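Local structure of ribokinase, putative (Burkholderia thailandensis, 3B1N) at residues L138-P143 with I164-Q169. The protein is a nucleoside kinase of the ribokinase (PfkB) family that probably transfers a phosphate from ATP to the 5'-hydroxyl of nucleosides. Numbering follows the deposited sequence.
Sequences LAIVGP and IFDPGQ. With MZR (5-hydroxy-1-(beta-D-ribofuranosyl)-1H-imidazole-4-carboxamide), chain F.
I140 and V141 pair with I164 and F165 as parallel neighbours in the middle of the large sheet, and the loops that follow run on to the nucleoside pocket. Three backbone hydrogen bonds tie the segments: I164 N to A139 O, V141 N to I164 O and D166 N to V141 O, each 2.9 Å. A CA-H...O contact joins I140 CA to I164 O at 3.2 Å. With CG1 anti to the backbone N (chi1 -176°), I140 lays CG1 3.8 Å from I164 CB, and both side chains meet L260 of helix 251-264. The V141 and F165 side chains are on the other face without touching each other; there V141 meets helix 146-158, which makes the right-handed beta-alpha-beta crossover between the two strands, part of the Rossmann-like alpha/beta fold of the ribokinase (PfkB) family. In the conformer given, D166 OD2 lies near G142 CA and P143 CD, while OD1 makes a salt bridge to R256. P143 CD packs 3.3 Å from D166 O, and its CG lies 3.4 Å from Q169 OE1. Bent at chi2 (105°), Q169 brings NE2 to 3.2 Å from the mizoribine ring oxygen O4', and P143 CB approaches the carboxamide N1 at 3.8 Å, both residues lining the pocket beside C49.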
loop_
_atom_site.group_PDB
_atom_site.type_symbol
_atom_site.label_atom_id
_atom_site.label_comp_id
_atom_site.label_asym_id
_atom_site.label_seq_id
_atom_site.Cartn_x
_atom_site.Cartn_y
_atom_site.Cartn_z
ATOM N N LEU B 138 -3.947 21.856 27.063
ATOM C CA LEU B 138 -3.115 21.730 25.874
ATOM C C LEU B 138 -3.834 20.720 24.990
ATOM O O LEU B 138 -4.509 19.827 25.482
ATOM C CB LEU B 138 -1.710 21.221 26.237
ATOM C CG LEU B 138 -0.675 21.002 25.130
ATOM C CD1 LEU B 138 -0.369 22.213 24.261
ATOM C CD2 LEU B 138 0.639 20.370 25.688
ATOM N N ALA B 139 -3.682 20.889 23.674
ATOM C CA ALA B 139 -4.317 19.931 22.739
ATOM C C ALA B 139 -3.460 19.716 21.519
ATOM O O ALA B 139 -2.538 20.475 21.244
ATOM C CB ALA B 139 -5.700 20.452 22.316
ATOM N N ILE B 140 -3.830 18.698 20.730
ATOM C CA ILE B 140 -3.308 18.545 19.381
ATOM C C ILE B 140 -4.497 18.190 18.493
ATOM O O ILE B 140 -5.392 17.455 18.929
ATOM C CB ILE B 140 -2.245 17.399 19.317
ATOM C CG1 ILE B 140 -1.648 17.337 17.864
ATOM C CG2 ILE B 140 -2.741 16.071 19.874
ATOM C CD1 ILE B 140 -0.270 16.575 17.870
ATOM N N VAL B 141 -4.479 18.721 17.286
ATOM C CA VAL B 141 -5.455 18.326 16.253
ATOM C C VAL B 141 -4.649 17.633 15.155
ATOM O O VAL B 141 -3.828 18.254 14.471
ATOM C CB VAL B 141 -6.201 19.534 15.678
ATOM C CG1 VAL B 141 -7.151 19.072 14.509
ATOM C CG2 VAL B 141 -7.001 20.285 16.812
ATOM N N GLY B 142 -4.878 16.322 14.998
ATOM C CA GLY B 142 -4.171 15.558 14.007
ATOM C C GLY B 142 -5.107 15.028 12.945
ATOM O O GLY B 142 -6.303 15.366 12.943
ATOM N N PRO B 143 -4.605 14.163 12.061
ATOM C CA PRO B 143 -5.382 13.693 10.931
ATOM C C PRO B 143 -6.657 13.011 11.414
ATOM O O PRO B 143 -6.642 12.249 12.396
ATOM C CB PRO B 143 -4.466 12.666 10.280
ATOM C CG PRO B 143 -3.085 13.239 10.535
ATOM C CD PRO B 143 -3.206 13.707 11.985
ATOM N N ILE B 164 -1.217 22.073 19.178
ATOM C CA ILE B 164 -0.440 21.733 17.985
ATOM C C ILE B 164 -1.402 21.368 16.851
ATOM O O ILE B 164 -2.335 20.608 17.084
ATOM C CB ILE B 164 0.430 20.474 18.277
ATOM C CG1 ILE B 164 1.393 20.700 19.463
ATOM C CG2 ILE B 164 1.254 20.123 16.984
ATOM C CD1 ILE B 164 2.303 19.486 19.761
ATOM N N PHE B 165 -1.141 21.905 15.675
ATOM C CA PHE B 165 -1.851 21.514 14.443
ATOM C C PHE B 165 -0.944 20.579 13.644
ATOM O O PHE B 165 0.171 20.947 13.275
ATOM C CB PHE B 165 -2.210 22.760 13.651
ATOM C CG PHE B 165 -2.925 22.487 12.351
ATOM C CD1 PHE B 165 -4.059 21.680 12.317
ATOM C CD2 PHE B 165 -2.486 23.088 11.191
ATOM C CE1 PHE B 165 -4.733 21.457 11.092
ATOM C CE2 PHE B 165 -3.118 22.842 9.973
ATOM C CZ PHE B 165 -4.245 22.028 9.947
ATOM N N ASP B 166 -1.435 19.362 13.388
ATOM C CA ASP B 166 -0.723 18.303 12.752
ATOM C C ASP B 166 -1.603 17.849 11.519
ATOM O O ASP B 166 -2.283 16.813 11.709
ATOM C CB ASP B 166 -0.653 17.287 13.929
ATOM C CG ASP B 166 -0.139 15.920 13.575
ATOM O OD1 ASP B 166 0.627 15.788 12.610
ATOM O OD2 ASP B 166 -0.526 14.951 14.322
ATOM N N PRO B 167 -1.612 18.563 10.359
ATOM C CA PRO B 167 -2.526 18.184 9.266
ATOM C C PRO B 167 -2.200 16.780 8.732
ATOM O O PRO B 167 -3.128 15.985 8.447
ATOM C CB PRO B 167 -2.380 19.321 8.253
ATOM C CG PRO B 167 -1.035 19.989 8.556
ATOM C CD PRO B 167 -0.852 19.798 10.033
ATOM N N GLY B 168 -0.907 16.460 8.708
ATOM C CA GLY B 168 -0.442 15.087 8.439
ATOM C C GLY B 168 -1.088 14.499 7.185
ATOM O O GLY B 168 -1.206 15.131 6.152
ATOM N N GLN B 169 -1.503 13.258 7.322
ATOM C CA GLN B 169 -2.134 12.550 6.223
ATOM C C GLN B 169 -3.437 13.150 5.744
ATOM O O GLN B 169 -3.978 12.736 4.708
ATOM C CB GLN B 169 -2.380 11.117 6.676
ATOM C CG GLN B 169 -1.109 10.358 6.883
ATOM C CD GLN B 169 -0.775 10.168 8.334
ATOM O OE1 GLN B 169 -0.897 11.088 9.166
ATOM N NE2 GLN B 169 -0.318 8.961 8.653
HETATM N N1 MZR F . -6.602 10.214 8.373
HETATM O O3 MZR F . -5.371 8.871 10.487
HETATM C C4 MZR F . -4.696 8.285 9.394
HETATM C C5 MZR F . -4.913 8.599 8.000
HETATM C C6 MZR F . -5.887 9.558 7.474
HETATM O O6 MZR F . -5.946 9.647 6.229
HETATM N N7 MZR F . -4.032 7.782 7.359
HETATM C C8 MZR F . -3.355 7.064 8.284
HETATM N N9 MZR F . -3.757 7.363 9.553
HETATM C "C1'" MZR F . -3.212 6.820 10.809
HETATM C "C2'" MZR F . -3.035 5.315 10.904
HETATM O "O2'" MZR F . -4.222 4.809 11.507
HETATM C "C3'" MZR F . -1.733 5.187 11.733
HETATM O "O3'" MZR F . -1.841 4.520 12.993
HETATM C "C4'" MZR F . -1.257 6.603 11.921
HETATM O "O4'" MZR F . -1.875 7.307 10.859
HETATM C "C5'" MZR F . 0.247 6.698 11.815
HETATM O "O5'" MZR F . 0.585 8.092 12.045
#